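Local atomic coordinates of elongation factor G (Thermus thermophilus, PDB entry 2DY1), a protein that binds GTP and a magnesium ion and, as a member of the elongation factor G family, probably acts as a GTPase in the elongation step of translation. Residues R586-V590 against G631-G635; L578-Q584 against E607-V613; Y508-E514 against S547-Q553. All coordinates share one frame; numbering follows the deposited sequence.

Interaction 1: R586-V590 against G631-G635; sequences RVGDV and GLTGG
The guanidinium group of Arg586 lies against the end of the 625-633 helix with one face over the carbonyl oxygen of Leu632, which stands 3.4 Å above the plane and is offset toward the rim. At the edge of the same group, in its plane, sits the carboxylate of Asp589: Arg586 NE donates to Asp589 OD2 at 2.9 Å in a salt bridge within 586-590, reaching OD2 on its anti side. This bond helps hold the guanidinium, whose far end faces 631-635, where Arg586 NH1 comes 3.3 Å from Gly631 O and Arg586 NH2 lies 3.6 Å from Gly634 N. Arg586 CG lies on the backbone, 3.4 Å from Leu632 O; bends at chi2 (-9°) and chi3 (-113°) then bring the guanidinium back over that carbonyl. Gly634, with positive phi, carries the chain out of the helix at this point. Deeper in, Val590 CG2 meets Thr633 CG2 at 3.9 Å, methyl to methyl. Leu632 CD2 rests 3.9 Å from Asp589 O. Thr633 OG1 points elsewhere, hydrogen-bonded to Leu629 O and Gly637 N. The contact thus joins the start of helix 587-596 to the end of helix 625-633 in the C-terminal region of the factor, and both helices pack on strand 569-583, Val590 touching Val580 and Ala582, Thr633 touching Ala582 and Pro583.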
loop_
_atom_site.group_PDB
_atom_site.type_symbol
_atom_site.label_atom_id
_atom_site.label_comp_id
_atom_site.label_asym_id
_atom_site.label_seq_id
_atom_site.Cartn_x
_atom_site.Cartn_y
_atom_site.Cartn_z
ATOM N N ARG A 586 9.450 4.806 25.823
ATOM C CA ARG A 586 7.999 4.822 25.621
ATOM C C ARG A 586 7.329 3.489 25.950
ATOM O O ARG A 586 6.101 3.393 25.969
ATOM C CB ARG A 586 7.651 5.206 24.174
ATOM C CG ARG A 586 7.420 6.702 23.931
ATOM C CD ARG A 586 7.370 7.493 25.236
ATOM N NE ARG A 586 6.057 8.065 25.528
ATOM C CZ ARG A 586 5.535 9.110 24.894
ATOM N NH1 ARG A 586 4.334 9.561 25.234
ATOM N NH2 ARG A 586 6.211 9.707 23.921
ATOM N N VAL A 587 8.135 2.464 26.204
ATOM C CA VAL A 587 7.615 1.137 26.526
ATOM C C VAL A 587 6.649 1.146 27.707
ATOM O O VAL A 587 5.616 0.477 27.678
ATOM C CB VAL A 587 8.763 0.160 26.840
ATOM C CG1 VAL A 587 8.210 -1.133 27.410
ATOM C CG2 VAL A 587 9.561 -0.119 25.577
ATOM N N GLY A 588 6.992 1.899 28.747
ATOM C CA GLY A 588 6.135 1.972 29.919
ATOM C C GLY A 588 4.716 2.433 29.628
ATOM O O GLY A 588 3.754 1.894 30.184
ATOM N N ASP A 589 4.581 3.435 28.764
ATOM C CA ASP A 589 3.267 3.953 28.403
ATOM C C ASP A 589 2.513 2.921 27.574
ATOM O O ASP A 589 1.305 2.747 27.729
ATOM C CB ASP A 589 3.405 5.252 27.607
ATOM C CG ASP A 589 4.036 6.364 28.419
ATOM O OD1 ASP A 589 3.504 6.678 29.506
ATOM O OD2 ASP A 589 5.059 6.924 27.970
ATOM N N VAL A 590 3.235 2.243 26.688
ATOM C CA VAL A 590 2.645 1.214 25.843
ATOM C C VAL A 590 2.069 0.110 26.722
ATOM O O VAL A 590 0.886 -0.224 26.615
ATOM C CB VAL A 590 3.699 0.614 24.882
ATOM C CG1 VAL A 590 3.147 -0.637 24.201
ATOM C CG2 VAL A 590 4.088 1.649 23.835
ATOM N N GLY A 631 0.502 8.703 19.632
ATOM C CA GLY A 631 0.632 9.432 20.883
ATOM C C GLY A 631 1.374 8.668 21.966
ATOM O O GLY A 631 2.055 9.262 22.802
ATOM N N LEU A 632 1.248 7.345 21.950
ATOM C CA LEU A 632 1.899 6.489 22.937
ATOM C C LEU A 632 3.376 6.254 22.639
ATOM O O LEU A 632 4.153 5.920 23.539
ATOM C CB LEU A 632 1.182 5.137 23.009
ATOM C CG LEU A 632 -0.215 5.116 23.635
ATOM C CD1 LEU A 632 -0.921 3.817 23.280
ATOM C CD2 LEU A 632 -0.100 5.276 25.146
ATOM N N THR A 633 3.769 6.427 21.381
ATOM C CA THR A 633 5.156 6.197 20.998
ATOM C C THR A 633 5.823 7.407 20.360
ATOM O O THR A 633 6.825 7.266 19.658
ATOM C CB THR A 633 5.261 5.029 20.014
ATOM O OG1 THR A 633 4.580 5.371 18.801
ATOM C CG2 THR A 633 4.632 3.785 20.607
ATOM N N GLY A 634 5.275 8.590 20.607
ATOM C CA GLY A 634 5.847 9.795 20.035
ATOM C C GLY A 634 5.942 9.723 18.522
ATOM O O GLY A 634 6.797 10.368 17.914
ATOM N N GLY A 635 5.062 8.930 17.915
ATOM C CA GLY A 635 5.057 8.791 16.470
ATOM C C GLY A 635 6.100 7.833 15.925
ATOM O O GLY A 635 6.246 7.700 14.710
#

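Interaction 2: L578-Q584 against E607-V613; sequences LKVLAPQ and EGALSVV
Val580 and Val613 form a hydrogen-bonded pair of an antiparallel ladder, in which strand 569-583 runs beside strand 610-618 in the ferredoxin-like alpha+beta sandwich of the EF-G C-terminal domain. Both of its bonds are short: Val613 N reaches Val580 O at 2.7 Å and almost straight (176°), and Val580 N gives to Val613 O at 2.8 Å, in the carbonyl plane. The next bonded pair, Ala582 and Ser611, repeats the exchange, with Ala582 N to Ser611 O at 3.1 Å and Ser611 N to Ala582 O at 3.0 Å. Pro583 and Leu610 form a non-hydrogen-bonded pair, in which the missing N-H of the proline costs no bond between the two strands; Gln584 N then binds Ala609 O with a more bent N-H (130°). That acceptor belongs to the type II' turn from Glu607 to Leu610, whose ends are bonded to each other. Between the bonded pairs, Leu581 turns its backbone away, pairing with Ala638 on strand 638-648, as Val612 does with Glu605 on strand 600-607. Val580, Ala582, Ser611 and Val613 face the helices 587-596 and 625-633; Ser611 OG is buried here without a hydrogen-bonding partner. Across the other face Leu581, its CG anti to the backbone N (chi1 -168°), spreads its methyls between two neighbours: Leu581 CD1 presses on Leu610 CD1 and Leu581 CD2 on Val612 CG2, each 3.3 Å away.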
loop_
_atom_site.group_PDB
_atom_site.type_symbol
_atom_site.label_atom_id
_atom_site.label_comp_id
_atom_site.label_asym_id
_atom_site.label_seq_id
_atom_site.Cartn_x
_atom_site.Cartn_y
_atom_site.Cartn_z
ATOM N N LEU A 578 -1.056 -9.138 19.308
ATOM C CA LEU A 578 -0.637 -7.769 19.043
ATOM C C LEU A 578 0.858 -7.578 19.257
ATOM O O LEU A 578 1.378 -7.816 20.350
ATOM C CB LEU A 578 -1.429 -6.808 19.944
ATOM C CG LEU A 578 -1.369 -5.272 19.836
ATOM C CD1 LEU A 578 -0.712 -4.706 21.079
ATOM C CD2 LEU A 578 -0.638 -4.830 18.581
ATOM N N LYS A 579 1.544 -7.147 18.202
ATOM C CA LYS A 579 2.979 -6.892 18.264
ATOM C C LYS A 579 3.173 -5.384 18.201
ATOM O O LYS A 579 2.661 -4.729 17.297
ATOM C CB LYS A 579 3.690 -7.553 17.082
ATOM C CG LYS A 579 3.601 -9.072 17.076
ATOM C CD LYS A 579 4.356 -9.673 15.897
ATOM C CE LYS A 579 4.346 -11.198 15.953
ATOM N NZ LYS A 579 5.099 -11.807 14.819
ATOM N N VAL A 580 3.898 -4.833 19.167
ATOM C CA VAL A 580 4.135 -3.396 19.190
ATOM C C VAL A 580 5.621 -3.067 19.280
ATOM O O VAL A 580 6.322 -3.549 20.168
ATOM C CB VAL A 580 3.400 -2.720 20.381
ATOM C CG1 VAL A 580 3.692 -1.225 20.397
ATOM C CG2 VAL A 580 1.909 -2.950 20.268
ATOM N N LEU A 581 6.093 -2.253 18.340
ATOM C CA LEU A 581 7.486 -1.827 18.311
ATOM C C LEU A 581 7.470 -0.403 18.852
ATOM O O LEU A 581 6.783 0.463 18.307
ATOM C CB LEU A 581 8.016 -1.840 16.872
ATOM C CG LEU A 581 9.524 -1.708 16.627
ATOM C CD1 LEU A 581 10.029 -0.398 17.190
ATOM C CD2 LEU A 581 10.259 -2.878 17.261
ATOM N N ALA A 582 8.213 -0.154 19.925
ATOM C CA ALA A 582 8.224 1.180 20.510
ATOM C C ALA A 582 9.541 1.548 21.177
ATOM O O ALA A 582 10.282 0.681 21.645
ATOM C CB ALA A 582 7.084 1.312 21.513
ATOM N N PRO A 583 9.845 2.855 21.225
ATOM C CA PRO A 583 11.077 3.350 21.843
ATOM C C PRO A 583 11.151 2.818 23.264
ATOM O O PRO A 583 10.122 2.620 23.910
ATOM C CB PRO A 583 10.894 4.864 21.802
ATOM C CG PRO A 583 10.079 5.064 20.559
ATOM C CD PRO A 583 9.048 3.971 20.685
ATOM N N GLN A 584 12.361 2.586 23.754
ATOM C CA GLN A 584 12.522 2.064 25.100
ATOM C C GLN A 584 11.907 2.968 26.169
ATOM O O GLN A 584 11.253 2.479 27.093
ATOM C CB GLN A 584 14.005 1.803 25.395
ATOM C CG GLN A 584 14.913 3.014 25.308
ATOM C CD GLN A 584 15.528 3.363 26.651
ATOM O OE1 GLN A 584 14.873 3.946 27.513
ATOM N NE2 GLN A 584 16.790 2.990 26.839
ATOM N N GLU A 607 15.383 -4.270 19.878
ATOM C CA GLU A 607 15.909 -3.953 18.551
ATOM C C GLU A 607 16.519 -2.559 18.655
ATOM O O GLU A 607 15.926 -1.572 18.215
ATOM C CB GLU A 607 14.787 -3.955 17.508
ATOM C CG GLU A 607 14.499 -5.323 16.908
ATOM C CD GLU A 607 13.235 -5.339 16.067
ATOM O OE1 GLU A 607 13.063 -4.431 15.223
ATOM O OE2 GLU A 607 12.415 -6.264 16.245
ATOM N N GLY A 608 17.709 -2.491 19.244
ATOM C CA GLY A 608 18.362 -1.213 19.439
ATOM C C GLY A 608 17.708 -0.598 20.661
ATOM O O GLY A 608 17.409 -1.307 21.622
ATOM N N ALA A 609 17.476 0.709 20.637
ATOM C CA ALA A 609 16.831 1.367 21.765
ATOM C C ALA A 609 15.336 1.091 21.685
ATOM O O ALA A 609 14.554 1.564 22.508
ATOM C CB ALA A 609 17.089 2.844 21.721
ATOM N N LEU A 610 14.952 0.328 20.668
ATOM C CA LEU A 610 13.561 -0.046 20.461
ATOM C C LEU A 610 13.345 -1.426 21.058
ATOM O O LEU A 610 14.293 -2.191 21.239
ATOM C CB LEU A 610 13.230 -0.084 18.966
ATOM C CG LEU A 610 13.102 1.246 18.219
ATOM C CD1 LEU A 610 12.956 0.992 16.724
ATOM C CD2 LEU A 610 11.901 2.008 18.750
ATOM N N SER A 611 12.094 -1.739 21.373
ATOM C CA SER A 611 11.763 -3.039 21.931
ATOM C C SER A 611 10.456 -3.520 21.314
ATOM O O SER A 611 9.560 -2.724 21.043
ATOM C CB SER A 611 11.625 -2.956 23.454
ATOM O OG SER A 611 10.482 -2.209 23.822
ATOM N N VAL A 612 10.363 -4.824 21.078
ATOM C CA VAL A 612 9.162 -5.417 20.501
ATOM C C VAL A 612 8.330 -6.052 21.611
ATOM O O VAL A 612 8.802 -6.945 22.312
ATOM C CB VAL A 612 9.515 -6.512 19.466
ATOM C CG1 VAL A 612 8.243 -7.060 18.828
ATOM C CG2 VAL A 612 10.447 -5.946 18.406
ATOM N N VAL A 613 7.099 -5.579 21.774
ATOM C CA VAL A 613 6.212 -6.116 22.797
ATOM C C VAL A 613 5.192 -7.056 22.156
ATOM O O VAL A 613 4.465 -6.665 21.244
ATOM C CB VAL A 613 5.450 -4.990 23.534
ATOM C CG1 VAL A 613 4.519 -5.587 24.579
ATOM C CG2 VAL A 613 6.435 -4.035 24.187
#

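Interaction 3: Y508-E514 against S547-Q553; sequences YQEAIEE and SSDLAFQ
Tyr508 and Phe552 lead a mainly aromatic and apolar contact between the starts of two helices in the domain IV region, 509-520 and 549-566, whose short segments cross at -39° with axes 7.9 Å apart. The rings meet obliquely, planes 31° apart and centroids separated by 4.6 Å; Phe552 CD1 lies over one face of the tyrosine, offset toward its rim. Asp549 OD1 comes to the edge of that ring, in its plane, 3.3 Å from Tyr508 CD1, with the carboxylate turned nearly perpendicular to it. Ile512 runs alongside Phe552, with Ile512 CD1 3.7 Å from Phe552 CD2. Ala511 CB packs against Asp549 OD1 and Gln553 CG. Both helices pack on the sheet of the S5-like alpha+beta fold of domain IV, Ile512 touching Trp497 of strand 494-497 and Phe552 touching Val483 of strand 477-489. Ser548 is the N-cap of the second helix: Ser548 OG accepts from Ala551 N at 3.1 Å and is also bonded to Gln479 NE2. A water molecule bridges the two helix starts, accepting from Ala511 N at 2.8 Å and donating to Asp549 OD1.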
loop_
_atom_site.group_PDB
_atom_site.type_symbol
_atom_site.label_atom_id
_atom_site.label_comp_id
_atom_site.label_asym_id
_atom_site.label_seq_id
_atom_site.Cartn_x
_atom_site.Cartn_y
_atom_site.Cartn_z
ATOM N N TYR A 508 -32.410 -37.946 4.949
ATOM C CA TYR A 508 -32.721 -36.709 5.660
ATOM C C TYR A 508 -31.536 -36.176 6.458
ATOM O O TYR A 508 -31.646 -35.140 7.109
ATOM C CB TYR A 508 -33.914 -36.891 6.600
ATOM C CG TYR A 508 -35.232 -37.029 5.880
ATOM C CD1 TYR A 508 -35.610 -36.111 4.898
ATOM C CD2 TYR A 508 -36.106 -38.066 6.183
ATOM C CE1 TYR A 508 -36.835 -36.225 4.235
ATOM C CE2 TYR A 508 -37.330 -38.196 5.527
ATOM C CZ TYR A 508 -37.690 -37.271 4.556
ATOM O OH TYR A 508 -38.903 -37.389 3.914
ATOM N N GLN A 509 -30.398 -36.868 6.401
ATOM C CA GLN A 509 -29.234 -36.419 7.160
ATOM C C GLN A 509 -28.787 -35.018 6.750
ATOM O O GLN A 509 -28.488 -34.183 7.597
ATOM C CB GLN A 509 -28.055 -37.394 7.008
ATOM C CG GLN A 509 -26.880 -37.048 7.919
ATOM C CD GLN A 509 -25.675 -37.967 7.753
ATOM O OE1 GLN A 509 -25.816 -39.160 7.477
ATOM N NE2 GLN A 509 -24.478 -37.410 7.947
ATOM N N GLU A 510 -28.740 -34.754 5.451
ATOM C CA GLU A 510 -28.320 -33.435 4.976
ATOM C C GLU A 510 -29.257 -32.327 5.479
ATOM O O GLU A 510 -28.805 -31.267 5.915
ATOM C CB GLU A 510 -28.269 -33.429 3.443
ATOM C CG GLU A 510 -27.756 -32.132 2.836
ATOM C CD GLU A 510 -28.050 -32.026 1.348
ATOM O OE1 GLU A 510 -27.489 -31.120 0.694
ATOM O OE2 GLU A 510 -28.846 -32.841 0.835
ATOM N N ALA A 511 -30.568 -32.565 5.415
ATOM C CA ALA A 511 -31.532 -31.566 5.874
ATOM C C ALA A 511 -31.421 -31.312 7.368
ATOM O O ALA A 511 -31.591 -30.188 7.833
ATOM C CB ALA A 511 -32.954 -32.003 5.538
ATOM N N ILE A 512 -31.162 -32.372 8.128
ATOM C CA ILE A 512 -31.045 -32.233 9.562
ATOM C C ILE A 512 -29.804 -31.408 9.880
ATOM O O ILE A 512 -29.878 -30.467 10.668
ATOM C CB ILE A 512 -31.017 -33.634 10.229
ATOM C CG1 ILE A 512 -32.423 -34.258 10.097
ATOM C CG2 ILE A 512 -30.611 -33.546 11.711
ATOM C CD1 ILE A 512 -32.513 -35.739 10.448
ATOM N N GLU A 513 -28.673 -31.737 9.269
ATOM C CA GLU A 513 -27.473 -30.949 9.534
ATOM C C GLU A 513 -27.697 -29.494 9.128
ATOM O O GLU A 513 -27.255 -28.579 9.820
ATOM C CB GLU A 513 -26.248 -31.507 8.798
ATOM C CG GLU A 513 -24.983 -30.728 9.157
ATOM C CD GLU A 513 -23.684 -31.424 8.780
ATOM O OE1 GLU A 513 -23.707 -32.373 7.968
ATOM O OE2 GLU A 513 -22.628 -30.997 9.299
ATOM N N GLU A 514 -28.383 -29.277 8.010
ATOM C CA GLU A 514 -28.670 -27.910 7.554
ATOM C C GLU A 514 -29.423 -27.123 8.618
ATOM O O GLU A 514 -29.102 -25.972 8.897
ATOM C CB GLU A 514 -29.526 -27.927 6.284
ATOM C CG GLU A 514 -28.799 -28.204 4.988
ATOM C CD GLU A 514 -29.756 -28.211 3.800
ATOM O OE1 GLU A 514 -30.604 -27.290 3.712
ATOM O OE2 GLU A 514 -29.660 -29.132 2.959
ATOM N N SER A 547 -43.381 -36.602 5.973
ATOM C CA SER A 547 -42.013 -36.154 6.211
ATOM C C SER A 547 -41.352 -35.508 4.995
ATOM O O SER A 547 -41.581 -35.913 3.855
ATOM C CB SER A 547 -41.159 -37.316 6.739
ATOM O OG SER A 547 -41.377 -37.453 8.126
ATOM N N SER A 548 -40.513 -34.507 5.247
ATOM C CA SER A 548 -39.828 -33.787 4.171
ATOM C C SER A 548 -38.544 -33.157 4.692
ATOM O O SER A 548 -38.270 -33.210 5.888
ATOM C CB SER A 548 -40.723 -32.666 3.643
ATOM O OG SER A 548 -40.891 -31.661 4.631
ATOM N N ASP A 549 -37.773 -32.544 3.800
ATOM C CA ASP A 549 -36.544 -31.881 4.219
ATOM C C ASP A 549 -36.889 -30.671 5.081
ATOM O O ASP A 549 -36.241 -30.418 6.095
ATOM C CB ASP A 549 -35.722 -31.438 3.011
ATOM C CG ASP A 549 -35.161 -32.611 2.233
ATOM O OD1 ASP A 549 -34.841 -33.647 2.856
ATOM O OD2 ASP A 549 -35.023 -32.495 1.001
ATOM N N LEU A 550 -37.921 -29.928 4.688
ATOM C CA LEU A 550 -38.323 -28.752 5.454
ATOM C C LEU A 550 -38.743 -29.128 6.867
ATOM O O LEU A 550 -38.345 -28.468 7.831
ATOM C CB LEU A 550 -39.481 -28.013 4.751
ATOM C CG LEU A 550 -40.152 -26.900 5.570
ATOM C CD1 LEU A 550 -39.173 -25.753 5.789
ATOM C CD2 LEU A 550 -41.409 -26.402 4.841
ATOM N N ALA A 551 -39.559 -30.176 6.993
ATOM C CA ALA A 551 -40.022 -30.624 8.303
ATOM C C ALA A 551 -38.827 -31.022 9.158
ATOM O O ALA A 551 -38.795 -30.727 10.361
ATOM C CB ALA A 551 -40.960 -31.807 8.145
ATOM N N PHE A 552 -37.852 -31.673 8.543
ATOM C CA PHE A 552 -36.673 -32.077 9.306
ATOM C C PHE A 552 -35.719 -30.912 9.590
ATOM O O PHE A 552 -35.073 -30.903 10.629
ATOM C CB PHE A 552 -35.945 -33.250 8.624
ATOM C CG PHE A 552 -36.439 -34.602 9.081
ATOM C CD1 PHE A 552 -37.254 -35.383 8.263
ATOM C CD2 PHE A 552 -36.172 -35.042 10.380
ATOM C CE1 PHE A 552 -37.801 -36.582 8.737
ATOM C CE2 PHE A 552 -36.713 -36.232 10.866
ATOM C CZ PHE A 552 -37.531 -37.007 10.037
ATOM N N GLN A 553 -35.648 -29.920 8.698
ATOM C CA GLN A 553 -34.784 -28.760 8.943
ATOM C C GLN A 553 -35.354 -28.017 10.136
ATOM O O GLN A 553 -34.618 -27.584 11.020
ATOM C CB GLN A 553 -34.764 -27.804 7.740
ATOM C CG GLN A 553 -34.218 -28.389 6.454
ATOM C CD GLN A 553 -34.126 -27.353 5.331
ATOM O OE1 GLN A 553 -34.192 -27.698 4.150
ATOM N NE2 GLN A 553 -33.956 -26.084 5.699
HETATM O O HOH W 1 -31.717 -34.211 3.446
#

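Along the chain interaction 3 comes first, closing a loop of 32 residues between 508-514 and 547-553 within the domain IV region. Helix 549-566 then leads into strand 569-583, where interaction 2 opens. Strand 569-583 is followed by helix 587-596, the first side of interaction 1, before the chain returns to 607-613 to close interaction 2; helix 625-633 closes interaction 1 last. These two loops therefore cross instead of nesting, and their contacts touch, sharing the interface between the sheet and its helices. Together they tie two strands and two helices into one layered unit. Interaction 3 stands apart, its centre about 55 Å from that of interaction 2.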